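Local coordinates for protein NS6 protease (Murine norovirus 1, PDB 4ASH) that probably cleaves the norovirus polyprotein into its mature parts, as a cysteine protease with a trypsin-like fold, at residues L75-Q80 with A171-E176; V83-L88 with L99-G104; C143-K148 with G157-A162. The protein carries 1 engineered substitution. All coordinates share one frame; numbering follows the deposited sequence. Where two conformers were deposited one is given.

Contact 1 of 3, residues L75-Q80 with A171-E176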
loop_
_atom_site.group_PDB
_atom_site.type_symbol
_atom_site.label_atom_id
_atom_site.label_comp_id
_atom_site.label_asym_id
_atom_site.label_seq_id
_atom_site.Cartn_x
_atom_site.Cartn_y
_atom_site.Cartn_z
ATOM N N LEU A 75 -0.958 -3.955 10.298
ATOM C CA LEU A 75 -0.681 -2.782 9.469
ATOM C C LEU A 75 0.132 -1.787 10.295
ATOM O O LEU A 75 -0.331 -1.304 11.335
ATOM C CB LEU A 75 -1.990 -2.135 9.005
ATOM C CG LEU A 75 -1.905 -0.769 8.320
ATOM C CD1 LEU A 75 -1.104 -0.858 7.031
ATOM C CD2 LEU A 75 -3.299 -0.226 8.052
ATOM N N GLU A 76 1.349 -1.507 9.836
ATOM C CA GLU A 76 2.214 -0.511 10.467
ATOM C C GLU A 76 2.206 0.801 9.700
ATOM O O GLU A 76 1.872 0.834 8.526
ATOM C CB GLU A 76 3.641 -1.051 10.570
ATOM C CG GLU A 76 3.822 -2.004 11.754
ATOM C CD GLU A 76 5.259 -2.469 11.931
ATOM O OE1 GLU A 76 6.112 -2.141 11.076
ATOM O OE2 GLU A 76 5.534 -3.167 12.930
ATOM N N ASN A 77 2.561 1.886 10.374
ATOM C CA ASN A 77 2.739 3.169 9.723
ATOM C C ASN A 77 4.174 3.265 9.222
ATOM O O ASN A 77 5.036 3.888 9.870
ATOM C CB ASN A 77 2.476 4.302 10.729
ATOM C CG ASN A 77 2.476 5.665 10.073
ATOM O OD1 ASN A 77 2.060 5.817 8.925
ATOM N ND2 ASN A 77 2.933 6.673 10.804
ATOM N N GLY A 78 4.446 2.653 8.071
ATOM C CA GLY A 78 5.808 2.563 7.595
ATOM C C GLY A 78 6.645 1.647 8.468
ATOM O O GLY A 78 6.117 0.867 9.263
ATOM N N CYS A 79 7.961 1.733 8.319
ATOM C CA CYS A 79 8.859 0.899 9.106
ATOM C C CYS A 79 10.163 1.633 9.359
ATOM O O CYS A 79 10.339 2.757 8.905
ATOM C CB CYS A 79 9.148 -0.410 8.377
ATOM S SG CYS A 79 10.020 -0.188 6.805
ATOM N N GLN A 80 11.070 0.985 10.081
ATOM C CA GLN A 80 12.385 1.553 10.346
ATOM C C GLN A 80 13.156 1.728 9.042
ATOM O O GLN A 80 13.117 0.863 8.161
ATOM C CB GLN A 80 13.164 0.645 11.300
ATOM N N ALA A 171 5.896 4.748 -0.954
ATOM C CA ALA A 171 4.740 4.071 -0.396
ATOM C C ALA A 171 3.981 5.078 0.449
ATOM O O ALA A 171 4.574 5.773 1.277
ATOM C CB ALA A 171 5.180 2.895 0.452
ATOM N N ALA A 172 2.675 5.180 0.233
ATOM C CA ALA A 172 1.850 5.979 1.124
ATOM C C ALA A 172 1.609 5.170 2.385
ATOM O O ALA A 172 1.420 3.956 2.318
ATOM C CB ALA A 172 0.538 6.351 0.452
ATOM N N THR A 173 1.671 5.843 3.535
ATOM C CA THR A 173 1.399 5.196 4.816
ATOM C C THR A 173 0.158 5.804 5.456
ATOM O O THR A 173 -0.331 6.844 5.027
ATOM C CB THR A 173 2.597 5.320 5.760
ATOM O OG1 THR A 173 2.885 6.707 5.977
ATOM C CG2 THR A 173 3.823 4.653 5.146
ATOM N N HIS A 174 -0.353 5.159 6.503
ATOM C CA HIS A 174 -1.672 5.515 7.020
ATOM C C HIS A 174 -1.726 6.692 7.994
ATOM O O HIS A 174 -2.777 7.322 8.159
ATOM C CB HIS A 174 -2.350 4.290 7.645
ATOM C CG HIS A 174 -1.834 3.937 9.006
ATOM N ND1 HIS A 174 -2.171 4.646 10.144
ATOM C CD2 HIS A 174 -1.023 2.935 9.419
ATOM C CE1 HIS A 174 -1.582 4.100 11.193
ATOM N NE2 HIS A 174 -0.883 3.051 10.782
ATOM N N GLY A 175 -0.608 6.983 8.636
ATOM C CA GLY A 175 -0.602 7.981 9.695
ATOM C C GLY A 175 0.018 9.311 9.308
ATOM O O GLY A 175 0.627 9.449 8.234
ATOM N N GLU A 176 -0.172 10.299 10.174
ATOM C CA GLU A 176 0.590 11.531 10.084
ATOM C C GLU A 176 1.611 11.524 11.200
ATOM O O GLU A 176 1.334 11.061 12.309
ATOM C CB GLU A 176 -0.319 12.760 10.174
ATOM C CG GLU A 176 -1.098 13.008 8.910
ATOM C CD GLU A 176 -1.668 14.406 8.820
ATOM O OE1 GLU A 176 -0.895 15.346 8.528
ATOM O OE2 GLU A 176 -2.889 14.560 9.041
HETATM O O HOH W 1 -0.194 1.136 12.602
HETATM O O HOH W 2 0.884 2.421 6.570
#
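The side-chain oxygen OD1 of N77 accepts a hydrogen bond from the backbone N of G175 at 2.9 Å. The donor stands well above the carbonyl plane of the amide, and with 149° at the hydrogen the bond is bent. OD1 also lies over the centre of one face of the H174 ring, while N77 CB comes to 3.6 Å from H174 NE2. E76 O approaches the ring at its edge, and L75 CG reaches H174 CD2 obliquely at 4.0 Å. T173 CG2 rests 3.6 Å from G78 N, against the backbone of the glycine. One water joins L75 O to H174 NE2; another donates a hydrogen bond to E76 O and accepts one from H174 N. N77 centres an inverse gamma turn, and its CG, anti to the backbone N (chi1 -173°), carries the amide across the gap; G78 follows with a positive phi that suits a residue without CB. E76 turns away to a salt bridge with K149. The contact ties the loop between strands 74-75 and 84-90 to the end of strand 168-172, in the second barrel of the trypsin-like fold. These two segments are not strand-paired with each other, so asparagine suits its place: its short amide supplies an acceptor for the N-H of G175, and two waters bridge further backbone and ring atoms.

Contact 2 of 3, residues V83-L88 with L99-G104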
loop_
_atom_site.group_PDB
_atom_site.type_symbol
_atom_site.label_atom_id
_atom_site.label_comp_id
_atom_site.label_asym_id
_atom_site.label_seq_id
_atom_site.Cartn_x
_atom_site.Cartn_y
_atom_site.Cartn_z
ATOM N N VAL A 83 15.068 -1.206 6.580
ATOM C CA VAL A 83 14.352 -2.458 6.375
ATOM C C VAL A 83 14.279 -2.772 4.883
ATOM O O VAL A 83 13.963 -1.896 4.076
ATOM C CB VAL A 83 12.930 -2.381 6.965
ATOM C CG1 VAL A 83 12.059 -3.535 6.457
ATOM C CG2 VAL A 83 12.984 -2.352 8.492
ATOM N N VAL A 84 14.604 -4.012 4.515
ATOM C CA VAL A 84 14.417 -4.475 3.145
ATOM C C VAL A 84 13.023 -5.069 3.034
ATOM O O VAL A 84 12.747 -6.151 3.560
ATOM C CB VAL A 84 15.463 -5.525 2.723
ATOM C CG1 VAL A 84 15.043 -6.188 1.403
ATOM C CG2 VAL A 84 16.852 -4.891 2.603
ATOM N N ALA A 85 12.138 -4.335 2.376
ATOM C CA ALA A 85 10.757 -4.742 2.244
ATOM C C ALA A 85 10.535 -5.327 0.863
ATOM O O ALA A 85 11.449 -5.384 0.043
ATOM C CB ALA A 85 9.827 -3.554 2.474
ATOM N N SER A 86 9.305 -5.755 0.608
ATOM C CA SER A 86 8.948 -6.310 -0.686
ATOM C C SER A 86 7.668 -5.656 -1.185
ATOM O O SER A 86 6.674 -5.612 -0.459
ATOM C CB SER A 86 8.752 -7.822 -0.552
ATOM O OG SER A 86 8.332 -8.396 -1.771
ATOM N N VAL A 87 7.689 -5.142 -2.414
ATOM C CA VAL A 87 6.475 -4.632 -3.029
ATOM C C VAL A 87 5.836 -5.802 -3.762
ATOM O O VAL A 87 6.442 -6.373 -4.672
ATOM C CB VAL A 87 6.729 -3.507 -4.042
ATOM C CG1 VAL A 87 5.413 -2.864 -4.418
ATOM C CG2 VAL A 87 7.662 -2.448 -3.456
ATOM N N LEU A 88 4.628 -6.171 -3.351
ATOM C CA LEU A 88 3.918 -7.281 -3.982
ATOM C C LEU A 88 3.160 -6.755 -5.189
ATOM O O LEU A 88 1.972 -6.456 -5.118
ATOM C CB LEU A 88 2.952 -7.921 -2.993
ATOM C CG LEU A 88 3.525 -8.355 -1.642
ATOM C CD1 LEU A 88 2.448 -9.095 -0.823
ATOM C CD2 LEU A 88 4.756 -9.220 -1.812
ATOM N N LEU A 99 9.098 -7.184 -5.496
ATOM C CA LEU A 99 10.220 -6.299 -5.776
ATOM C C LEU A 99 10.905 -5.910 -4.476
ATOM O O LEU A 99 10.271 -5.342 -3.594
ATOM C CB LEU A 99 9.741 -5.046 -6.499
ATOM C CG LEU A 99 9.041 -5.229 -7.849
ATOM C CD1 LEU A 99 8.698 -3.871 -8.428
ATOM C CD2 LEU A 99 9.917 -6.029 -8.807
ATOM N N ALA A 100 12.185 -6.238 -4.345
ATOM C CA ALA A 100 12.915 -5.875 -3.130
ATOM C C ALA A 100 13.148 -4.372 -3.097
ATOM O O ALA A 100 13.487 -3.763 -4.105
ATOM C CB ALA A 100 14.233 -6.629 -3.039
ATOM N N VAL A 101 12.960 -3.777 -1.925
ATOM C CA VAL A 101 13.101 -2.335 -1.776
ATOM C C VAL A 101 13.689 -2.001 -0.413
ATOM O O VAL A 101 13.219 -2.497 0.611
ATOM C CB VAL A 101 11.737 -1.615 -1.953
ATOM C CG1 VAL A 101 10.708 -2.117 -0.947
ATOM C CG2 VAL A 101 11.900 -0.108 -1.832
ATOM N N ARG A 102 14.733 -1.174 -0.403
ATOM C CA ARG A 102 15.259 -0.676 0.862
ATOM C C ARG A 102 14.452 0.546 1.275
ATOM O O ARG A 102 14.417 1.544 0.555
ATOM C CB ARG A 102 16.732 -0.309 0.748
ATOM C CG ARG A 102 17.288 0.172 2.086
ATOM C CD ARG A 102 18.560 0.971 1.914
ATOM N NE ARG A 102 19.154 1.314 3.206
ATOM C CZ ARG A 102 18.842 2.384 3.932
ATOM N NH1 ARG A 102 17.925 3.252 3.517
ATOM N NH2 ARG A 102 19.459 2.589 5.091
ATOM N N MET A 103 13.772 0.451 2.414
ATOM C CA MET A 103 12.919 1.540 2.870
ATOM C C MET A 103 13.780 2.672 3.405
ATOM O O MET A 103 14.720 2.428 4.153
ATOM C CB MET A 103 11.920 1.041 3.916
ATOM C CG MET A 103 10.992 -0.059 3.369
ATOM S SD MET A 103 10.140 0.415 1.823
ATOM C CE MET A 103 9.201 1.827 2.403
ATOM N N GLY A 104 13.462 3.894 2.987
ATOM C CA GLY A 104 14.191 5.077 3.409
ATOM C C GLY A 104 13.426 5.875 4.445
ATOM O O GLY A 104 12.789 5.321 5.330
#
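M103 and A85 meet on the buried face of an antiparallel hairpin, and the methionine can be traced outward from the backbone. Its CB lies 3.6 Å from V83 O, the same oxygen that accepts the nearly straight bond from M103 N (2.9 Å, 177° at the hydrogen). CG, anti to the carbonyl carbon (chi1 -60°), is also 3.6 Å from V83 O and touches A85 CB at 3.8 Å. SD still grazes that methyl at 4.0 Å, but bends at chi2 and chi3 lead the chain away from strand 84-88, and CE ends by the Y145 ring, 4.0 Å from Y145 CD2. A small residue such as alanine suits this spot, because V101, its direct partner across the strands, presses CG1 on the same CB. V87 CG2 in turn meets V101 CG1 at 4.0 Å, the two branched side chains crossing obliquely, and V87 CB faces L99 CB. Beta-branched valines are well suited to such extended backbone. Paired hydrogen bonds link A85 with V101 and V87 with L99, the V87 N to L99 O bond measuring 2.8 Å. The other, more exposed face carries S86 and R102 as well as the apolar V84 and A100. Strand 84-90 runs between 96-111 and 144-149: V87 packs on Y145, and V83 on Y147. Beyond 96-111 comes strand 114-123, whose M122 touches R102 and whose Q119 touches M103.

Contact 3 of 3, residues C143-K148 with G157-A162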
loop_
_atom_site.group_PDB
_atom_site.type_symbol
_atom_site.label_atom_id
_atom_site.label_comp_id
_atom_site.label_asym_id
_atom_site.label_seq_id
_atom_site.Cartn_x
_atom_site.Cartn_y
_atom_site.Cartn_z
ATOM N N CYS A 143 -0.548 -1.577 -4.770
ATOM C CA CYS A 143 0.082 -2.819 -4.334
ATOM C C CYS A 143 0.797 -2.619 -2.992
ATOM O O CYS A 143 1.385 -1.550 -2.731
ATOM C CB CYS A 143 1.032 -3.366 -5.398
ATOM S SG CYS A 143 0.159 -3.983 -6.879
ATOM N N PRO A 144 0.726 -3.620 -2.111
ATOM C CA PRO A 144 1.269 -3.442 -0.758
ATOM C C PRO A 144 2.790 -3.568 -0.650
ATOM O O PRO A 144 3.429 -4.294 -1.403
ATOM C CB PRO A 144 0.602 -4.588 0.013
ATOM C CG PRO A 144 0.539 -5.688 -1.029
ATOM C CD PRO A 144 0.132 -4.960 -2.296
ATOM N N TYR A 145 3.350 -2.870 0.336
ATOM C CA TYR A 145 4.727 -3.065 0.746
ATOM C C TYR A 145 4.690 -3.880 2.018
ATOM O O TYR A 145 4.006 -3.494 2.967
ATOM C CB TYR A 145 5.365 -1.718 1.085
ATOM C CG TYR A 145 5.784 -0.877 -0.102
ATOM C CD1 TYR A 145 4.885 -0.563 -1.118
ATOM C CD2 TYR A 145 7.077 -0.381 -0.196
ATOM C CE1 TYR A 145 5.264 0.218 -2.205
ATOM C CE2 TYR A 145 7.472 0.402 -1.279
ATOM C CZ TYR A 145 6.562 0.700 -2.277
ATOM O OH TYR A 145 6.943 1.477 -3.357
ATOM N N VAL A 146 5.415 -4.992 2.050
ATOM C CA VAL A 146 5.401 -5.871 3.216
ATOM C C VAL A 146 6.824 -6.222 3.636
ATOM O O VAL A 146 7.762 -6.088 2.864
ATOM C CB VAL A 146 4.613 -7.184 2.943
ATOM C CG1 VAL A 146 3.173 -6.879 2.542
ATOM C CG2 VAL A 146 5.297 -8.018 1.861
ATOM N N TYR A 147 6.990 -6.666 4.873
ATOM C CA TYR A 147 8.278 -7.221 5.275
ATOM C C TYR A 147 8.085 -8.233 6.387
ATOM O O TYR A 147 7.035 -8.262 7.033
ATOM C CB TYR A 147 9.283 -6.133 5.679
ATOM C CG TYR A 147 9.078 -5.524 7.047
ATOM C CD1 TYR A 147 8.048 -4.623 7.285
ATOM C CD2 TYR A 147 9.927 -5.841 8.102
ATOM C CE1 TYR A 147 7.871 -4.051 8.538
ATOM C CE2 TYR A 147 9.757 -5.274 9.358
ATOM C CZ TYR A 147 8.722 -4.385 9.569
ATOM O OH TYR A 147 8.549 -3.819 10.818
ATOM N N LYS A 148 9.079 -9.092 6.578
ATOM C CA LYS A 148 9.016 -10.053 7.666
ATOM C C LYS A 148 9.612 -9.427 8.918
ATOM O O LYS A 148 10.822 -9.204 9.003
ATOM C CB LYS A 148 9.744 -11.349 7.305
ATOM C CG LYS A 148 9.532 -12.460 8.326
ATOM C CD LYS A 148 10.364 -13.687 8.007
ATOM C CE LYS A 148 9.955 -14.302 6.680
ATOM N NZ LYS A 148 10.744 -15.529 6.366
ATOM N N GLY A 157 2.435 -0.131 3.967
ATOM C CA GLY A 157 1.936 0.935 3.124
ATOM C C GLY A 157 1.567 0.407 1.753
ATOM O O GLY A 157 1.650 -0.798 1.503
ATOM N N VAL A 158 1.166 1.313 0.866
ATOM C CA VAL A 158 0.814 0.937 -0.494
ATOM C C VAL A 158 1.598 1.749 -1.522
ATOM O O VAL A 158 1.926 2.918 -1.304
ATOM C CB VAL A 158 -0.706 1.083 -0.763
ATOM C CG1 VAL A 158 -1.517 0.139 0.143
ATOM C CG2 VAL A 158 -1.180 2.506 -0.590
ATOM N N HIS A 159 1.873 1.130 -2.667
ATOM C CA HIS A 159 2.640 1.819 -3.698
ATOM C C HIS A 159 1.862 3.001 -4.268
ATOM O O HIS A 159 0.682 2.877 -4.605
ATOM C CB HIS A 159 2.946 0.857 -4.833
ATOM C CG HIS A 159 3.838 1.470 -5.870
ATOM N ND1 HIS A 159 5.095 1.902 -5.564
ATOM C CD2 HIS A 159 3.617 1.776 -7.173
ATOM C CE1 HIS A 159 5.659 2.414 -6.656
ATOM N NE2 HIS A 159 4.777 2.368 -7.632
ATOM N N VAL A 160 2.513 4.155 -4.410
ATOM C CA VAL A 160 1.812 5.267 -5.056
ATOM C C VAL A 160 2.563 5.966 -6.193
ATOM O O VAL A 160 1.935 6.465 -7.120
ATOM C CB VAL A 160 1.315 6.317 -4.046
ATOM C CG1 VAL A 160 0.382 5.651 -3.044
ATOM C CG2 VAL A 160 2.508 7.003 -3.339
ATOM N N ALA A 161 3.886 6.018 -6.106
ATOM C CA ALA A 161 4.670 6.802 -7.079
ATOM C C ALA A 161 6.078 6.287 -7.302
ATOM O O ALA A 161 6.617 5.518 -6.502
ATOM C CB ALA A 161 4.710 8.271 -6.662
ATOM N N ALA A 162 6.670 6.704 -8.423
ATOM C CA ALA A 162 8.043 6.346 -8.749
ATOM C C ALA A 162 8.633 7.395 -9.680
ATOM O O ALA A 162 7.908 8.207 -10.259
ATOM C CB ALA A 162 8.092 4.966 -9.404
#
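Y145 reaches diagonally to H159 across a beta hairpin, strands 144-149 and 152-162, in a buried contact within the second barrel of this trypsin-like fold. Between 143-148 and 157-162 there are two backbone hydrogen bonds. H159 N gives to C143 O at 2.7 Å, in the carbonyl plane, and Y145 N gives to G157 O along a straight path (172° at the hydrogen), though from above the carbonyl plane. Between them P144 and V158 form a non-hydrogen-bonded pair, a place that suits proline, since its N is not needed for a bond to 157-162. Weak CA-H contacts join V158 CA to C143 O, at 3.4 Å, and P144 CA to G157 O. The aromatic contact is rim to rim, with planes only 15° apart. Y145 CE1 comes to 3.4 Å from H159 CA, which sits at the edge of the phenol ring. With chi1 at -175° the imidazole of H159 extends away from its backbone N, which brings ND1 to Y145 OH at 2.9 Å. Either atom may be the donor, and the bond helps to fix the rotation of the imidazole. In 3C-like proteases a tyrosine-bound histidine of this kind lines the S1 pocket; the geometry here is consistent with that role. V160 and A161 form a classic beta bulge, and A161 N lies 4.0 Å above the plane of the H159 ring, offset toward its rim.

From the N terminus, residues 75-80 come first and wait longest for their partner. Contact 2 then closes early, as the chain turns back after 83-88 and returns at 99-104. Contact 3 opens only after contact 2 is complete, joining 143-148 to 157-162 across a second hairpin. Contact 1 closes last, when 171-176 arrives, and so encloses both hairpins, which lie in series and do not cross. All three reach the same sheet. Contacts 2 and 3 are fused side by side by S86 N to V146 O at 2.8 Å, and contact 3 adjoins contact 1 through A172 N and V158 O. C79 also packs on M103, bringing the loop of contact 1 against contact 2.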